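Local coordinates for protein alcohol oxidase (PDB 6F74) that binds FAD and probably oxidises substrates with oxygen as electron acceptor, as a flavoprotein of the VAO type, at residues 214-219 / 224-229; 247-252 / 413-418; 585-588 / 594-597. All blocks are in the same frame, centred on the assembly; numbering follows the deposited sequence.

How the interactions relate
Interactions 1 and 2 are buried neighbours, their centres about 10 Å apart, whereas interaction 3 lies on the opposite side of the chain's centre, its centre about 38 and 42 Å from theirs. The first two share a seam: W416 of interaction 2 donates from NE1 to V224 O of interaction 1, 2.8 Å away, and its ring packs on Y216. Interaction 1 joins a helix to the strand and glycine-rich loop that follow it, through two direct hydrogen bonds and a bridging water. Interaction 2, between segments 161 residues apart, is apolar, with no hydrogen bond across it. Interaction 3 is a partly buried hairpin near the C-terminus, built on paired backbone bonds.

Interaction 1. Residues 214-219 / 224-229; sequences DVYTVA and VIAVGG
Y216 reaches from helix 212-221 to the glycine-rich loop at G228 and G229, and its hydroxyl OH donates to G229 O over 2.6 Å. That carbonyl is approached at a C=O...donor angle of 131°, and its oxygen lies at the edge of the ring, near its plane. With CG anti to its carbonyl carbon (chi1 -75°), Y216 lays its ring alongside the loop, and CE1 comes within 3.6 Å of A226 O. Water 1 completes the polar link: it donates to Y216 OH and to A226 O, the latter at 2.8 Å, so the buried phenol oxygen has both an acceptor and a donor. G228, whose CA lies 3.9 Å from Y216 CZ, leaves room for the hydroxyl; a CB there would clash with OH.

A219, about one turn beyond Y216, brings its CB to 3.7 Å from A226 CB; V215 CG1, from just before Y216, reaches the same methyl more loosely. V224 N donates to A219 O (2.9 Å) in a nearly straight bond (177°), tying the helix to the start of strand 224-225, while V224 CG2 packs on A219 CB.

Y419 OH also bonds to G229 O, and the rings of Y419 and W416 meet Y216 edge-to-face. G229 itself touches the bound FAD, so the Y216 bond holds backbone that lines the FAD pocket. V215 and A219 pack on strand 203-208, V215 and V224 also on strand 296-306, which packs the helix on the antiparallel sheet of the FAD-binding domain.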
ATOM      1  N   ASP A 214     -13.264   9.589   1.658  1.00 22.15           N
ATOM      2  CA  ASP A 214     -14.176  10.455   0.889  1.00 22.80           C
ATOM      3  C   ASP A 214     -15.121   9.608   0.043  1.00 23.18           C
ATOM      4  O   ASP A 214     -16.308   9.903  -0.069  1.00 23.91           O
ATOM      5  CB  ASP A 214     -13.362  11.394  -0.015  1.00 22.60           C
ATOM      6  CG  ASP A 214     -12.264  12.145   0.740  1.00 22.18           C
ATOM      7  OD1 ASP A 214     -12.591  12.908   1.655  1.00 22.50           O
ATOM      8  OD2 ASP A 214     -11.052  11.973   0.441  1.00 21.59           O
ATOM      9  N   VAL A 215     -14.576   8.541  -0.535  1.00 22.76           N
ATOM     10  CA  VAL A 215     -15.322   7.631  -1.396  1.00 23.10           C
ATOM     11  C   VAL A 215     -16.358   6.866  -0.575  1.00 23.48           C
ATOM     12  O   VAL A 215     -17.535   6.716  -0.985  1.00 24.18           O
ATOM     13  CB  VAL A 215     -14.369   6.667  -2.139  1.00 22.56           C
ATOM     14  CG1 VAL A 215     -15.125   5.660  -3.014  1.00 22.98           C
ATOM     15  CG2 VAL A 215     -13.427   7.460  -3.015  1.00 22.30           C
ATOM     16  N   TYR A 216     -15.937   6.437   0.603  1.00 23.07           N
ATOM     17  CA  TYR A 216     -16.803   5.694   1.508  1.00 23.37           C
ATOM     18  C   TYR A 216     -18.053   6.455   1.964  1.00 24.18           C
ATOM     19  O   TYR A 216     -19.117   5.876   2.129  1.00 24.71           O
ATOM     20  CB  TYR A 216     -15.984   5.264   2.735  1.00 22.80           C
ATOM     21  CG  TYR A 216     -15.002   4.113   2.535  1.00 22.17           C
ATOM     22  CD1 TYR A 216     -15.017   3.285   1.397  1.00 22.16           C
ATOM     23  CD2 TYR A 216     -14.098   3.808   3.543  1.00 21.66           C
ATOM     24  CE1 TYR A 216     -14.145   2.223   1.263  1.00 21.67           C
ATOM     25  CE2 TYR A 216     -13.223   2.745   3.422  1.00 21.17           C
ATOM     26  CZ  TYR A 216     -13.243   1.952   2.297  1.00 21.17           C
ATOM     27  OH  TYR A 216     -12.377   0.885   2.230  1.00 20.75           O
ATOM     28  N   THR A 217     -17.909   7.752   2.197  1.00 24.31           N
ATOM     29  CA  THR A 217     -19.050   8.597   2.588  1.00 25.16           C
ATOM     30  C   THR A 217     -20.168   8.594   1.526  1.00 25.93           C
ATOM     31  O   THR A 217     -21.345   8.534   1.847  1.00 26.69           O
ATOM     32  CB  THR A 217     -18.537  10.034   2.842  1.00 25.15           C
ATOM     33  OG1 THR A 217     -17.645  10.005   3.953  1.00 24.59           O
ATOM     34  CG2 THR A 217     -19.678  11.039   3.108  1.00 26.12           C
ATOM     35  N   VAL A 218     -19.780   8.642   0.256  1.00 25.78           N
ATOM     36  CA  VAL A 218     -20.745   8.612  -0.858  1.00 26.55           C
ATOM     37  C   VAL A 218     -21.340   7.221  -1.058  1.00 26.73           C
ATOM     38  O   VAL A 218     -22.546   7.079  -1.320  1.00 27.60           O
ATOM     39  CB  VAL A 218     -20.106   9.154  -2.153  1.00 26.38           C
ATOM     40  CG1 VAL A 218     -21.050   9.003  -3.341  1.00 27.20           C
ATOM     41  CG2 VAL A 218     -19.757  10.633  -1.965  1.00 26.42           C
ATOM     42  N   ALA A 219     -20.515   6.184  -0.967  1.00 25.98           N
ATOM     43  CA  ALA A 219     -21.022   4.806  -1.070  1.00 26.13           C
ATOM     44  C   ALA A 219     -22.061   4.506   0.030  1.00 26.64           C
ATOM     45  O   ALA A 219     -23.148   3.923  -0.229  1.00 27.36           O
ATOM     46  CB  ALA A 219     -19.878   3.820  -1.003  1.00 25.25           C
ATOM     47  N   VAL A 224     -24.374   1.370  -0.963  1.00 28.06           N
ATOM     48  CA  VAL A 224     -23.583   0.422  -1.749  1.00 27.56           C
ATOM     49  C   VAL A 224     -22.236   0.181  -1.082  1.00 26.47           C
ATOM     50  O   VAL A 224     -21.832   0.894  -0.160  1.00 26.09           O
ATOM     51  CB  VAL A 224     -23.405   0.859  -3.216  1.00 27.80           C
ATOM     52  CG1 VAL A 224     -24.765   0.962  -3.917  1.00 28.99           C
ATOM     53  CG2 VAL A 224     -22.637   2.176  -3.295  1.00 27.38           C
ATOM     54  N   ILE A 225     -21.549  -0.832  -1.578  1.00 26.05           N
ATOM     55  CA  ILE A 225     -20.246  -1.238  -1.071  1.00 25.11           C
ATOM     56  C   ILE A 225     -19.174  -0.800  -2.050  1.00 24.67           C
ATOM     57  O   ILE A 225     -19.157  -1.241  -3.193  1.00 24.91           O
ATOM     58  CB  ILE A 225     -20.171  -2.757  -0.852  1.00 24.98           C
ATOM     59  CG1 ILE A 225     -21.218  -3.183   0.189  1.00 25.41           C
ATOM     60  CG2 ILE A 225     -18.772  -3.171  -0.375  1.00 24.07           C
ATOM     61  CD1 ILE A 225     -21.314  -4.669   0.419  1.00 25.41           C
ATOM     62  N   ALA A 226     -18.301   0.082  -1.585  1.00 24.10           N
ATOM     63  CA  ALA A 226     -17.108   0.479  -2.291  1.00 23.59           C
ATOM     64  C   ALA A 226     -15.989  -0.363  -1.695  1.00 22.86           C
ATOM     65  O   ALA A 226     -15.812  -0.418  -0.475  1.00 22.56           O
ATOM     66  CB  ALA A 226     -16.816   1.960  -2.067  1.00 23.45           C
ATOM     67  N   VAL A 227     -15.249  -1.023  -2.580  1.00 22.65           N
ATOM     68  CA  VAL A 227     -14.202  -1.948  -2.209  1.00 22.09           C
ATOM     69  C   VAL A 227     -12.880  -1.163  -2.120  1.00 21.48           C
ATOM     70  O   VAL A 227     -12.146  -1.061  -3.099  1.00 21.35           O
ATOM     71  CB  VAL A 227     -14.112  -3.135  -3.199  1.00 22.30           C
ATOM     72  CG1 VAL A 227     -13.128  -4.181  -2.692  1.00 21.82           C
ATOM     73  CG2 VAL A 227     -15.452  -3.799  -3.367  1.00 23.00           C
ATOM     74  N   GLY A 228     -12.627  -0.615  -0.927  1.00 21.17           N
ATOM     75  CA  GLY A 228     -11.450   0.193  -0.627  1.00 20.65           C
ATOM     76  C   GLY A 228     -10.567  -0.551   0.350  1.00 20.20           C
ATOM     77  O   GLY A 228     -10.787  -1.722   0.631  1.00 20.26           O
ATOM     78  N   GLY A 229      -9.595   0.153   0.900  1.00 19.81           N
ATOM     79  CA  GLY A 229      -8.673  -0.399   1.870  1.00 19.44           C
ATOM     80  C   GLY A 229      -9.257  -0.498   3.258  1.00 19.54           C
ATOM     81  O   GLY A 229     -10.299   0.091   3.608  1.00 19.88           O
TER
HETATM   82  O   HOH W   1     -14.387  -1.428   1.671  1.00 16.49           O

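Interaction 2. Residues 247-252 / 413-418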
ATOM      1  N   GLY A 247      -8.597  -5.110   0.946  1.00 19.71           N
ATOM      2  CA  GLY A 247      -9.442  -4.527   1.985  1.00 19.79           C
ATOM      3  C   GLY A 247     -10.451  -5.571   2.416  1.00 20.12           C
ATOM      4  O   GLY A 247     -10.485  -6.658   1.851  1.00 20.28           O
ATOM      5  N   PRO A 248     -11.305  -5.249   3.380  1.00 20.29           N
ATOM      6  CA  PRO A 248     -12.268  -6.237   3.868  1.00 20.63           C
ATOM      7  C   PRO A 248     -13.147  -6.922   2.791  1.00 21.10           C
ATOM      8  O   PRO A 248     -13.442  -8.119   2.924  1.00 21.28           O
ATOM      9  CB  PRO A 248     -13.137  -5.398   4.812  1.00 20.84           C
ATOM     10  CG  PRO A 248     -12.187  -4.408   5.369  1.00 20.44           C
ATOM     11  CD  PRO A 248     -11.347  -4.006   4.171  1.00 20.20           C
ATOM     12  N   ALA A 249     -13.520  -6.165   1.744  1.00 21.32           N
ATOM     13  CA  ALA A 249     -14.499  -6.602   0.754  1.00 21.90           C
ATOM     14  C   ALA A 249     -13.940  -7.252  -0.533  1.00 21.96           C
ATOM     15  O   ALA A 249     -14.713  -7.626  -1.404  1.00 22.50           O
ATOM     16  CB  ALA A 249     -15.426  -5.438   0.420  1.00 22.29           C
ATOM     17  N   THR A 250     -12.623  -7.424  -0.638  1.00 21.48           N
ATOM     18  CA  THR A 250     -12.012  -7.860  -1.909  1.00 21.57           C
ATOM     19  C   THR A 250     -12.226  -9.344  -2.232  1.00 21.93           C
ATOM     20  O   THR A 250     -12.471  -9.683  -3.386  1.00 22.36           O
ATOM     21  CB  THR A 250     -10.516  -7.517  -2.019  1.00 21.04           C
ATOM     22  OG1 THR A 250      -9.780  -8.095  -0.929  1.00 20.67           O
ATOM     23  CG2 THR A 250     -10.306  -6.024  -2.047  1.00 20.80           C
ATOM     24  N   HIS A 251     -12.138 -10.228  -1.236  1.00 21.80           N
ATOM     25  CA  HIS A 251     -12.516 -11.619  -1.466  1.00 22.22           C
ATOM     26  C   HIS A 251     -13.904 -11.718  -2.121  1.00 22.91           C
ATOM     27  O   HIS A 251     -14.111 -12.440  -3.095  1.00 23.39           O
ATOM     28  CB  HIS A 251     -12.509 -12.415  -0.156  1.00 22.05           C
ATOM     29  CG  HIS A 251     -13.142 -13.760  -0.286  1.00 22.55           C
ATOM     30  ND1 HIS A 251     -12.491 -14.830  -0.852  1.00 22.70           N
ATOM     31  CD2 HIS A 251     -14.401 -14.188  -0.011  1.00 23.02           C
ATOM     32  CE1 HIS A 251     -13.312 -15.861  -0.909  1.00 23.22           C
ATOM     33  NE2 HIS A 251     -14.481 -15.499  -0.414  1.00 23.42           N
ATOM     34  N   ASN A 252     -14.859 -10.988  -1.574  1.00 23.03           N
ATOM     35  CA  ASN A 252     -16.244 -11.089  -2.042  1.00 23.76           C
ATOM     36  C   ASN A 252     -16.492 -10.409  -3.362  1.00 24.15           C
ATOM     37  O   ASN A 252     -17.283 -10.921  -4.159  1.00 24.85           O
ATOM     38  CB  ASN A 252     -17.172 -10.572  -0.958  1.00 23.84           C
ATOM     39  CG  ASN A 252     -17.372 -11.563   0.168  1.00 23.79           C
ATOM     40  OD1 ASN A 252     -18.479 -12.081   0.263  1.00 24.37           O
ATOM     41  ND2 ASN A 252     -16.366 -11.826   1.033  1.00 23.19           N
ATOM     42  N   GLN A 413     -25.778  -5.747  10.700  1.00 27.23           N
ATOM     43  CA  GLN A 413     -26.928  -5.769   9.755  1.00 28.03           C
ATOM     44  C   GLN A 413     -26.676  -5.070   8.386  1.00 27.96           C
ATOM     45  O   GLN A 413     -27.591  -4.976   7.565  1.00 28.68           O
ATOM     46  CB  GLN A 413     -28.188  -5.205  10.414  1.00 28.98           C
ATOM     47  CG  GLN A 413     -28.530  -5.855  11.752  1.00 29.16           C
ATOM     48  CD  GLN A 413     -28.669  -7.380  11.675  1.00 29.11           C
ATOM     49  OE1 GLN A 413     -29.585  -7.871  11.039  1.00 29.75           O
ATOM     50  NE2 GLN A 413     -27.761  -8.141  12.322  1.00 28.40           N
ATOM     51  N   ASP A 414     -25.448  -4.611   8.146  1.00 27.16           N
ATOM     52  CA  ASP A 414     -25.017  -4.155   6.805  1.00 26.98           C
ATOM     53  C   ASP A 414     -23.514  -4.068   6.731  1.00 26.00           C
ATOM     54  O   ASP A 414     -22.816  -4.284   7.733  1.00 25.50           O
ATOM     55  CB  ASP A 414     -25.677  -2.796   6.384  1.00 27.59           C
ATOM     56  CG  ASP A 414     -24.864  -1.573   6.798  1.00 27.13           C
ATOM     57  OD1 ASP A 414     -24.684  -1.368   8.009  1.00 27.00           O
ATOM     58  OD2 ASP A 414     -24.408  -0.811   5.917  1.00 26.96           O
ATOM     59  N   TYR A 415     -22.994  -3.769   5.551  1.00 25.77           N
ATOM     60  CA  TYR A 415     -21.568  -3.680   5.376  1.00 24.91           C
ATOM     61  C   TYR A 415     -20.922  -2.559   6.220  1.00 24.55           C
ATOM     62  O   TYR A 415     -19.849  -2.739   6.816  1.00 23.90           O
ATOM     63  CB  TYR A 415     -21.227  -3.468   3.899  1.00 24.86           C
ATOM     64  CG  TYR A 415     -19.743  -3.408   3.680  1.00 24.02           C
ATOM     65  CD1 TYR A 415     -18.977  -4.577   3.731  1.00 23.57           C
ATOM     66  CD2 TYR A 415     -19.091  -2.199   3.462  1.00 23.73           C
ATOM     67  CE1 TYR A 415     -17.615  -4.556   3.523  1.00 22.89           C
ATOM     68  CE2 TYR A 415     -17.716  -2.150   3.276  1.00 23.01           C
ATOM     69  CZ  TYR A 415     -16.977  -3.335   3.313  1.00 22.60           C
ATOM     70  OH  TYR A 415     -15.621  -3.328   3.116  1.00 21.98           O
ATOM     71  N   TRP A 416     -21.550  -1.389   6.229  1.00 25.02           N
ATOM     72  CA  TRP A 416     -20.902  -0.213   6.789  1.00 24.74           C
ATOM     73  C   TRP A 416     -20.819  -0.184   8.291  1.00 24.69           C
ATOM     74  O   TRP A 416     -19.792   0.268   8.812  1.00 24.17           O
ATOM     75  CB  TRP A 416     -21.521   1.065   6.260  1.00 25.29           C
ATOM     76  CG  TRP A 416     -21.270   1.178   4.801  1.00 25.20           C
ATOM     77  CD1 TRP A 416     -22.188   1.042   3.804  1.00 25.84           C
ATOM     78  CD2 TRP A 416     -20.010   1.364   4.169  1.00 24.49           C
ATOM     79  NE1 TRP A 416     -21.572   1.147   2.587  1.00 25.57           N
ATOM     80  CE2 TRP A 416     -20.234   1.353   2.784  1.00 24.73           C
ATOM     81  CE3 TRP A 416     -18.699   1.530   4.641  1.00 23.73           C
ATOM     82  CZ2 TRP A 416     -19.206   1.505   1.863  1.00 24.22           C
ATOM     83  CZ3 TRP A 416     -17.677   1.679   3.723  1.00 23.22           C
ATOM     84  CH2 TRP A 416     -17.934   1.660   2.349  1.00 23.46           C
ATOM     85  N   SER A 417     -21.847  -0.659   8.991  1.00 25.26           N
ATOM     86  CA  SER A 417     -21.751  -0.777  10.457  1.00 25.24           C
ATOM     87  C   SER A 417     -20.642  -1.790  10.809  1.00 24.49           C
ATOM     88  O   SER A 417     -19.881  -1.585  11.766  1.00 24.17           O
ATOM     89  CB  SER A 417     -23.093  -1.183  11.077  1.00 26.04           C
ATOM     90  OG  SER A 417     -23.498  -2.491  10.651  1.00 26.10           O
ATOM     91  N   PHE A 418     -20.548  -2.855  10.010  1.00 24.28           N
ATOM     92  CA  PHE A 418     -19.479  -3.840  10.123  1.00 23.63           C
ATOM     93  C   PHE A 418     -18.121  -3.187   9.871  1.00 22.98           C
ATOM     94  O   PHE A 418     -17.176  -3.394  10.640  1.00 22.56           O
ATOM     95  CB  PHE A 418     -19.686  -5.043   9.163  1.00 23.65           C
ATOM     96  CG  PHE A 418     -18.392  -5.621   8.649  1.00 22.97           C
ATOM     97  CD1 PHE A 418     -17.576  -6.370   9.485  1.00 22.57           C
ATOM     98  CD2 PHE A 418     -17.948  -5.349   7.353  1.00 22.78           C
ATOM     99  CE1 PHE A 418     -16.341  -6.856   9.033  1.00 22.02           C
ATOM    100  CE2 PHE A 418     -16.726  -5.825   6.898  1.00 22.22           C
ATOM    101  CZ  PHE A 418     -15.923  -6.588   7.732  1.00 21.85           C
TER
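Y415, on the first turn of helix 415-422, projects toward the turn formed by P248 and A249. Its CB packs against I225 CD1, 3.7 Å away, and with CG anti to the backbone N (chi1 -178°) the ring runs out from the helix. CD2 stands 3.7 Å above the plane of the W416 ring, over its centre. CE1 lies in plane at the edge of the F418 ring and, like CZ, is 3.9 Å from A249 CB, which approaches the Y415 ring obliquely. The tip, OH, touches two carbons, A249 CB at 3.4 Å and P248 CB at 3.7 Å. P248 CB also meets the edge of the F418 ring, 4.2 Å from CE2, so it touches both aromatic side chains.

Behind Y415, the N-cap residue D414 holds the start of the helix, its OD2 accepting from W416 N (2.9 Å) and its OD1 from both S417 N and S417 OG. The turn 247-250 leads into helix 250-253, close to the FAD site. A249 rests on I225 of strand 224-225; Y415 also touches strand 370-378, and F418 touches strand 403-412, so the contact joins the FAD-binding domain to the seven-stranded sheet.

Interaction 3. Residues 585-588 / 594-597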
ATOM      1  N   GLU A 585      14.414  -0.226 -14.107  1.00 21.39           N
ATOM      2  CA  GLU A 585      15.740  -0.786 -14.353  1.00 21.93           C
ATOM      3  C   GLU A 585      16.518  -0.128 -15.489  1.00 22.30           C
ATOM      4  O   GLU A 585      17.724  -0.387 -15.638  1.00 22.76           O
ATOM      5  CB  GLU A 585      15.640  -2.304 -14.617  1.00 22.44           C
ATOM      6  CG  GLU A 585      14.951  -2.715 -15.923  1.00 22.84           C
ATOM      7  CD  GLU A 585      13.443  -2.872 -15.828  1.00 22.53           C
ATOM      8  OE1 GLU A 585      12.759  -2.288 -14.908  1.00 21.89           O
ATOM      9  OE2 GLU A 585      12.941  -3.603 -16.716  1.00 23.00           O
ATOM     10  N   ASP A 586      15.856   0.677 -16.326  1.00 22.18           N
ATOM     11  CA  ASP A 586      16.563   1.432 -17.345  1.00 22.49           C
ATOM     12  C   ASP A 586      17.197   2.704 -16.817  1.00 22.13           C
ATOM     13  O   ASP A 586      17.910   3.399 -17.577  1.00 22.39           O
ATOM     14  CB  ASP A 586      15.643   1.738 -18.535  1.00 22.63           C
ATOM     15  CG  ASP A 586      15.376   0.518 -19.367  1.00 23.25           C
ATOM     16  OD1 ASP A 586      16.140  -0.471 -19.237  1.00 23.67           O
ATOM     17  OD2 ASP A 586      14.378   0.513 -20.112  1.00 23.36           O
ATOM     18  N   PHE A 587      16.960   3.011 -15.541  1.00 21.59           N
ATOM     19  CA  PHE A 587      17.552   4.151 -14.853  1.00 21.29           C
ATOM     20  C   PHE A 587      18.334   3.737 -13.602  1.00 21.28           C
ATOM     21  O   PHE A 587      18.175   2.621 -13.082  1.00 21.37           O
ATOM     22  CB  PHE A 587      16.461   5.118 -14.450  1.00 20.70           C
ATOM     23  CG  PHE A 587      15.972   5.988 -15.564  1.00 20.72           C
ATOM     24  CD1 PHE A 587      15.225   5.500 -16.583  1.00 20.97           C
ATOM     25  CD2 PHE A 587      16.255   7.354 -15.557  1.00 20.53           C
ATOM     26  CE1 PHE A 587      14.776   6.341 -17.592  1.00 21.05           C
ATOM     27  CE2 PHE A 587      15.802   8.195 -16.537  1.00 20.58           C
ATOM     28  CZ  PHE A 587      15.081   7.701 -17.546  1.00 20.84           C
ATOM     29  N   ILE A 588      19.165   4.660 -13.125  1.00 21.22           N
ATOM     30  CA  ILE A 588      19.839   4.549 -11.842  1.00 21.20           C
ATOM     31  C   ILE A 588      19.373   5.699 -10.963  1.00 20.66           C
ATOM     32  O   ILE A 588      19.595   6.867 -11.297  1.00 20.58           O
ATOM     33  CB  ILE A 588      21.381   4.593 -11.996  1.00 21.77           C
ATOM     34  CG1 ILE A 588      21.848   3.468 -12.917  1.00 22.40           C
ATOM     35  CG2 ILE A 588      22.077   4.467 -10.619  1.00 21.84           C
ATOM     36  CD1 ILE A 588      23.305   3.583 -13.342  1.00 23.06           C
ATOM     37  N   PRO A 594      21.656  13.089  -8.889  1.00 20.28           N
ATOM     38  CA  PRO A 594      20.736  13.036 -10.035  1.00 20.06           C
ATOM     39  C   PRO A 594      20.315  11.616 -10.405  1.00 20.07           C
ATOM     40  O   PRO A 594      21.091  10.664 -10.263  1.00 20.41           O
ATOM     41  CB  PRO A 594      21.556  13.640 -11.171  1.00 20.38           C
ATOM     42  CG  PRO A 594      22.405  14.668 -10.463  1.00 20.54           C
ATOM     43  CD  PRO A 594      22.795  13.985  -9.167  1.00 20.64           C
ATOM     44  N   LEU A 595      19.039  11.493 -10.783  1.00 19.75           N
ATOM     45  CA  LEU A 595      18.484  10.327 -11.421  1.00 19.80           C
ATOM     46  C   LEU A 595      18.999  10.315 -12.840  1.00 20.16           C
ATOM     47  O   LEU A 595      18.949  11.352 -13.515  1.00 20.15           O
ATOM     48  CB  LEU A 595      16.948  10.409 -11.401  1.00 19.40           C
ATOM     49  CG  LEU A 595      16.138   9.389 -12.202  1.00 19.47           C
ATOM     50  CD1 LEU A 595      16.430   7.983 -11.678  1.00 19.61           C
ATOM     51  CD2 LEU A 595      14.644   9.720 -12.191  1.00 19.15           C
ATOM     52  N   CYS A 596      19.510   9.172 -13.294  1.00 20.55           N
ATOM     53  CA  CYS A 596      20.088   9.064 -14.636  1.00 21.01           C
ATOM     54  C   CYS A 596      19.598   7.858 -15.397  1.00 21.25           C
ATOM     55  O   CYS A 596      19.347   6.814 -14.809  1.00 21.23           O
ATOM     56  CB  CYS A 596      21.631   8.996 -14.581  1.00 21.51           C
ATOM     57  SG  CYS A 596      22.432  10.354 -13.755  1.00 21.41           S
ATOM     58  N   ARG A 597      19.483   8.013 -16.718  1.00 21.53           N
ATOM     59  CA  ARG A 597      19.278   6.888 -17.622  1.00 21.95           C
ATOM     60  C   ARG A 597      20.574   6.108 -17.729  1.00 22.55           C
ATOM     61  O   ARG A 597      21.633   6.698 -17.828  1.00 22.79           O
ATOM     62  CB  ARG A 597      18.837   7.393 -18.991  1.00 22.16           C
ATOM     63  CG  ARG A 597      18.098   6.357 -19.838  1.00 22.50           C
ATOM     64  CD  ARG A 597      17.107   6.979 -20.870  1.00 22.52           C
ATOM     65  NE  ARG A 597      17.419   8.392 -21.136  1.00 22.39           N
ATOM     66  CZ  ARG A 597      18.012   8.867 -22.240  1.00 22.84           C
ATOM     67  NH1 ARG A 597      18.333   8.063 -23.307  1.00 23.52           N
ATOM     68  NH2 ARG A 597      18.297  10.187 -22.312  1.00 22.67           N
TER
HETATM   69  O   HOH W   2      21.825   8.226 -10.893  1.00 19.13           O
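I588 and C596 form the hydrogen-bonded pair of a short antiparallel ladder, each backbone group serving the other. I588 N donates to C596 O over 2.7 Å, almost in line with the carbonyl (C=O...donor angle 168°). C596 N returns a bond to I588 O at 3.1 Å. I588 O has a second donor in water 2, which lies 2.6 Å away and also donates to P594 O, extending the link past the last paired residue. L595 CD1 packs beside the same I588 oxygen, at 3.4 Å.

The next pair, F587 with R597, is non-hydrogen-bonded, and the F587 ring packs on the backbone and side chain of R597 instead. CG of F587 is anti to the carbonyl carbon (chi1 -79°), which brings the ring across the second strand. R597 CA stands over one face, 3.9 Å from the ring centroid and offset toward the rim, a CH-pi contact. The R597 side chain crosses the ring at a slant, its CD 4.0 Å from F587 CZ, and its guanidinium plane is turned 55° from the ring plane. L595 CG meets CD2 on the same ring. With an alanine here instead of F587, R597 CA and L595 CG would probably lose their aromatic partner and the aliphatic part of R597 would be freer to turn.

Around the pair, D586 OD2 forms a salt bridge with R568, E585 OE2 bonds to Y560 OH, and K598 carries the pairing on, bonding to D586 through the backbone and to E585 O through NZ. R597 and L595 pair through their backbones with K29 and R31, and C596 SG is joined to C30 in a disulfide that ties the C-terminal end to the N-terminal segment. The whole is a two-stranded beta hairpin, strands 587-588 and 596-597, with a disulfide-linked second strand.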